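Local coordinates for protein putative uronate isomerase (Thermotoga maritima, PDB 4NAR) that is of unconfirmed function but may act as a lactate racemase or a related isomerase, at residues 99-113 / 166-178. Residues are numbered along the deposited sequence; the frame is centred on the assembly and turned at random.
Sequences HEFFNPEALAFVGTL and VIPGIASTEVVDT
Phe101 lays its ring against the backbone of Ser172, where the loop 166-172 runs into helix 173-186. The CA of Ser172 sits over one face, 3.7 Å from the centroid of the Phe101 ring, in a CH-pi contact. The carbonyl O of Pro168 and the side chain of Val176 meet the ring at its edge; Phe101 CZ lies 3.9 Å from Val176 CG2. CG of Phe101 stands anti to the backbone N (chi1 -171°), which carries the ring across to the start of the helix. Its backbone O is tied to the same place through a water, which donates to Phe101 O at 2.7 Å and accepts from Thr173 N at 2.8 Å.

His99 supplies the direct hydrogen bond. His99 NE2 donates to Ala171 O at 2.8 Å, with an N-H...O angle of 152°. The acceptor lies nearly in the ring plane, and the donor meets a lone pair in the carbonyl plane. Ile170 CA covers one ring face and Phe101 N the opposite one. ND1 is hydrogen-bonded to Asn135 ND2, so both ring nitrogens are held and the rotation of the ring is fixed. A leucine in place of His99 would probably leave Ala171 O without this donor and Asn135 ND2 without its bond to the ring.

Leu107 CD1 packs on Ser172 CB at 3.5 Å. Ser172 stands at the N-cap position of helix 173-186, but its OG makes no capping bond and binds Lys133 O. The arrangement is a helix N-terminus packed on a neighbouring loop and the two-stranded antiparallel sheet of 107-113 and 130-135, within the lactate racemase N-terminal domain.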
loop_
_atom_site.group_PDB
_atom_site.type_symbol
_atom_site.label_atom_id
_atom_site.label_comp_id
_atom_site.label_asym_id
_atom_site.label_seq_id
_atom_site.Cartn_x
_atom_site.Cartn_y
_atom_site.Cartn_z
ATOM N N HIS A 99 -7.845 12.035 -4.972
ATOM C CA HIS A 99 -6.604 12.724 -4.619
ATOM C C HIS A 99 -5.925 13.126 -5.938
ATOM O O HIS A 99 -6.194 12.518 -6.972
ATOM C CB HIS A 99 -5.707 11.803 -3.770
ATOM C CG HIS A 99 -4.389 12.418 -3.402
ATOM N ND1 HIS A 99 -4.254 13.727 -3.019
ATOM C CD2 HIS A 99 -3.139 11.869 -3.354
ATOM C CE1 HIS A 99 -2.973 13.982 -2.757
ATOM N NE2 HIS A 99 -2.291 12.868 -2.950
ATOM N N GLU A 100 -5.084 14.163 -5.909
ATOM C CA GLU A 100 -4.340 14.610 -7.097
ATOM C C GLU A 100 -2.845 14.665 -6.781
ATOM O O GLU A 100 -2.250 15.742 -6.658
ATOM C CB GLU A 100 -4.826 15.980 -7.560
ATOM C CG GLU A 100 -6.315 16.054 -7.802
ATOM C CD GLU A 100 -6.820 17.483 -7.773
ATOM O OE1 GLU A 100 -6.708 18.158 -8.836
ATOM O OE2 GLU A 100 -7.312 17.927 -6.693
ATOM N N PHE A 101 -2.266 13.476 -6.654
ATOM C CA PHE A 101 -0.904 13.257 -6.177
ATOM C C PHE A 101 0.096 14.124 -6.946
ATOM O O PHE A 101 1.064 14.658 -6.377
ATOM C CB PHE A 101 -0.580 11.766 -6.381
ATOM C CG PHE A 101 0.704 11.318 -5.756
ATOM C CD1 PHE A 101 1.912 11.490 -6.415
ATOM C CD2 PHE A 101 0.705 10.693 -4.519
ATOM C CE1 PHE A 101 3.114 11.066 -5.843
ATOM C CE2 PHE A 101 1.889 10.257 -3.947
ATOM C CZ PHE A 101 3.103 10.451 -4.610
ATOM N N PHE A 102 -0.144 14.248 -8.251
ATOM C CA PHE A 102 0.834 14.874 -9.137
ATOM C C PHE A 102 0.487 16.322 -9.429
ATOM O O PHE A 102 1.107 16.929 -10.290
ATOM C CB PHE A 102 0.909 14.114 -10.465
ATOM C CG PHE A 102 1.313 12.669 -10.322
ATOM C CD1 PHE A 102 2.658 12.302 -10.278
ATOM C CD2 PHE A 102 0.340 11.670 -10.245
ATOM C CE1 PHE A 102 3.029 10.946 -10.147
ATOM C CE2 PHE A 102 0.696 10.317 -10.108
ATOM C CZ PHE A 102 2.042 9.954 -10.056
ATOM N N ASN A 103 -0.525 16.858 -8.750
ATOM C CA ASN A 103 -0.957 18.226 -9.012
ATOM C C ASN A 103 -0.585 19.162 -7.862
ATOM O O ASN A 103 -1.219 19.140 -6.793
ATOM C CB ASN A 103 -2.459 18.287 -9.306
ATOM C CG ASN A 103 -2.889 19.632 -9.894
ATOM O OD1 ASN A 103 -2.174 20.652 -9.773
ATOM N ND2 ASN A 103 -4.071 19.643 -10.532
ATOM N N PRO A 104 0.443 20.006 -8.088
ATOM C CA PRO A 104 0.942 20.919 -7.043
ATOM C C PRO A 104 -0.177 21.765 -6.454
ATOM O O PRO A 104 -0.186 22.053 -5.255
ATOM C CB PRO A 104 1.927 21.819 -7.794
ATOM C CG PRO A 104 2.395 20.964 -8.960
ATOM C CD PRO A 104 1.181 20.150 -9.361
ATOM N N GLU A 105 -1.131 22.140 -7.291
ATOM C CA GLU A 105 -2.198 23.033 -6.862
ATOM C C GLU A 105 -3.170 22.380 -5.872
ATOM O O GLU A 105 -3.858 23.072 -5.115
ATOM C CB GLU A 105 -2.932 23.574 -8.090
ATOM C CG GLU A 105 -2.055 24.476 -8.961
ATOM C CD GLU A 105 -1.411 25.604 -8.157
ATOM O OE1 GLU A 105 -2.110 26.230 -7.310
ATOM O OE2 GLU A 105 -0.202 25.860 -8.367
ATOM N N ALA A 106 -3.211 21.051 -5.868
ATOM C CA ALA A 106 -4.083 20.297 -4.970
ATOM C C ALA A 106 -3.466 20.118 -3.564
ATOM O O ALA A 106 -4.142 19.685 -2.613
ATOM C CB ALA A 106 -4.379 18.953 -5.573
ATOM N N LEU A 107 -2.186 20.463 -3.435
ATOM C CA LEU A 107 -1.446 20.140 -2.223
ATOM C C LEU A 107 -1.178 21.360 -1.359
ATOM O O LEU A 107 -1.091 22.489 -1.857
ATOM C CB LEU A 107 -0.119 19.467 -2.581
ATOM C CG LEU A 107 -0.267 18.367 -3.636
ATOM C CD1 LEU A 107 1.093 17.983 -4.184
ATOM C CD2 LEU A 107 -1.021 17.138 -3.079
ATOM N N ALA A 108 -1.056 21.116 -0.055
ATOM C CA ALA A 108 -0.646 22.149 0.886
ATOM C C ALA A 108 0.746 21.806 1.409
ATOM O O ALA A 108 1.017 20.657 1.788
ATOM C CB ALA A 108 -1.653 22.275 2.050
ATOM N N PHE A 109 1.630 22.795 1.415
ATOM C CA PHE A 109 2.944 22.622 2.016
ATOM C C PHE A 109 2.806 22.715 3.535
ATOM O O PHE A 109 2.238 23.694 4.042
ATOM C CB PHE A 109 3.867 23.732 1.530
ATOM C CG PHE A 109 5.242 23.667 2.116
ATOM C CD1 PHE A 109 6.090 22.618 1.787
ATOM C CD2 PHE A 109 5.691 24.648 3.005
ATOM C CE1 PHE A 109 7.373 22.542 2.322
ATOM C CE2 PHE A 109 6.971 24.585 3.551
ATOM C CZ PHE A 109 7.819 23.529 3.203
ATOM N N VAL A 110 3.315 21.735 4.281
ATOM C CA VAL A 110 3.229 21.867 5.743
ATOM C C VAL A 110 4.581 22.122 6.418
ATOM O O VAL A 110 4.632 22.580 7.566
ATOM C CB VAL A 110 2.496 20.675 6.454
ATOM C CG1 VAL A 110 1.151 20.391 5.803
ATOM C CG2 VAL A 110 3.358 19.430 6.478
ATOM N N GLY A 111 5.667 21.824 5.710
ATOM C CA GLY A 111 6.999 21.947 6.285
ATOM C C GLY A 111 7.976 20.981 5.641
ATOM O O GLY A 111 7.602 20.256 4.716
ATOM N N THR A 112 9.221 20.965 6.112
ATOM C CA THR A 112 10.237 20.094 5.526
ATOM C C THR A 112 10.779 19.088 6.531
ATOM O O THR A 112 10.791 19.352 7.733
ATOM C CB THR A 112 11.451 20.892 4.975
ATOM O OG1 THR A 112 11.884 21.828 5.961
ATOM C CG2 THR A 112 11.098 21.668 3.714
ATOM N N LEU A 113 11.217 17.932 6.031
ATOM C CA LEU A 113 12.112 17.062 6.782
ATOM C C LEU A 113 13.532 17.632 6.653
ATOM O O LEU A 113 13.969 17.961 5.550
ATOM C CB LEU A 113 12.062 15.626 6.235
ATOM C CG LEU A 113 10.716 14.890 6.339
ATOM C CD1 LEU A 113 10.801 13.484 5.749
ATOM C CD2 LEU A 113 10.247 14.819 7.786
ATOM N N VAL A 166 -2.039 8.592 5.308
ATOM C CA VAL A 166 -1.716 9.984 5.027
ATOM C C VAL A 166 -0.561 10.037 4.017
ATOM O O VAL A 166 -0.645 10.722 2.992
ATOM C CB VAL A 166 -1.331 10.763 6.306
ATOM C CG1 VAL A 166 -0.997 12.217 5.953
ATOM C CG2 VAL A 166 -2.448 10.692 7.351
ATOM N N ILE A 167 0.511 9.301 4.312
ATOM C CA ILE A 167 1.676 9.201 3.429
ATOM C C ILE A 167 1.963 7.720 3.196
ATOM O O ILE A 167 2.285 7.009 4.158
ATOM C CB ILE A 167 2.927 9.825 4.067
ATOM C CG1 ILE A 167 2.648 11.277 4.474
ATOM C CG2 ILE A 167 4.111 9.760 3.090
ATOM C CD1 ILE A 167 3.747 11.891 5.277
ATOM N N PRO A 168 1.886 7.249 1.928
ATOM C CA PRO A 168 1.728 8.042 0.690
ATOM C C PRO A 168 0.296 8.425 0.312
ATOM O O PRO A 168 0.131 9.177 -0.658
ATOM C CB PRO A 168 2.245 7.085 -0.399
ATOM C CG PRO A 168 1.838 5.706 0.127
ATOM C CD PRO A 168 2.087 5.811 1.636
ATOM N N GLY A 169 -0.695 7.909 1.040
ATOM C CA GLY A 169 -2.098 7.998 0.657
ATOM C C GLY A 169 -2.595 9.287 0.010
ATOM O O GLY A 169 -3.234 9.260 -1.060
ATOM N N ILE A 170 -2.315 10.418 0.651
ATOM C CA ILE A 170 -2.797 11.696 0.151
ATOM C C ILE A 170 -1.663 12.716 0.132
ATOM O O ILE A 170 -1.853 13.915 0.394
ATOM C CB ILE A 170 -3.954 12.216 1.018
ATOM C CG1 ILE A 170 -3.484 12.324 2.476
ATOM C CG2 ILE A 170 -5.189 11.302 0.877
ATOM C CD1 ILE A 170 -4.520 12.812 3.425
ATOM N N ALA A 171 -0.479 12.221 -0.190
ATOM C CA ALA A 171 0.720 13.045 -0.166
ATOM C C ALA A 171 1.185 13.331 -1.602
ATOM O O ALA A 171 0.366 13.462 -2.544
ATOM C CB ALA A 171 1.816 12.354 0.645
ATOM N N SER A 172 2.500 13.406 -1.774
ATOM C CA SER A 172 3.053 13.673 -3.081
ATOM C C SER A 172 4.484 13.181 -3.212
ATOM O O SER A 172 5.044 12.556 -2.297
ATOM C CB SER A 172 2.946 15.166 -3.416
ATOM O OG SER A 172 3.416 15.975 -2.348
ATOM N N THR A 173 5.070 13.534 -4.348
ATOM C CA THR A 173 6.263 12.907 -4.880
ATOM C C THR A 173 7.491 12.884 -3.978
ATOM O O THR A 173 8.104 11.830 -3.796
ATOM C CB THR A 173 6.631 13.574 -6.209
ATOM O OG1 THR A 173 5.586 13.295 -7.143
ATOM C CG2 THR A 173 7.936 13.027 -6.749
ATOM N N GLU A 174 7.861 14.040 -3.435
ATOM C CA GLU A 174 9.153 14.153 -2.768
ATOM C C GLU A 174 9.243 13.244 -1.556
ATOM O O GLU A 174 10.170 12.426 -1.467
ATOM C CB GLU A 174 9.483 15.595 -2.374
ATOM C CG GLU A 174 9.391 16.596 -3.505
ATOM C CD GLU A 174 7.997 17.221 -3.595
ATOM O OE1 GLU A 174 6.978 16.488 -3.386
ATOM O OE2 GLU A 174 7.927 18.448 -3.867
ATOM N N VAL A 175 8.287 13.371 -0.633
ATOM C CA VAL A 175 8.356 12.585 0.589
ATOM C C VAL A 175 8.155 11.085 0.309
ATOM O O VAL A 175 8.765 10.227 0.968
ATOM C CB VAL A 175 7.358 13.111 1.664
ATOM C CG1 VAL A 175 5.892 13.009 1.158
ATOM C CG2 VAL A 175 7.563 12.396 3.006
ATOM N N VAL A 176 7.332 10.772 -0.689
ATOM C CA VAL A 176 7.038 9.383 -1.029
ATOM C C VAL A 176 8.249 8.701 -1.709
ATOM O O VAL A 176 8.563 7.531 -1.427
ATOM C CB VAL A 176 5.740 9.287 -1.875
ATOM C CG1 VAL A 176 5.558 7.873 -2.471
ATOM C CG2 VAL A 176 4.507 9.722 -1.016
ATOM N N ASP A 177 8.936 9.435 -2.583
ATOM C CA ASP A 177 10.172 8.938 -3.188
ATOM C C ASP A 177 11.176 8.580 -2.092
ATOM O O ASP A 177 11.816 7.509 -2.128
ATOM C CB ASP A 177 10.796 9.992 -4.112
ATOM C CG ASP A 177 10.127 10.048 -5.496
ATOM O OD1 ASP A 177 8.973 9.562 -5.659
ATOM O OD2 ASP A 177 10.768 10.593 -6.428
ATOM N N THR A 178 11.287 9.489 -1.121
ATOM C CA THR A 178 12.232 9.384 -0.022
ATOM C C THR A 178 11.979 8.152 0.830
ATOM O O THR A 178 12.923 7.415 1.139
ATOM C CB THR A 178 12.175 10.630 0.888
ATOM O OG1 THR A 178 12.602 11.780 0.148
ATOM C CG2 THR A 178 13.065 10.457 2.126
HETATM O O HOH W 1 3.795 14.883 -6.427
#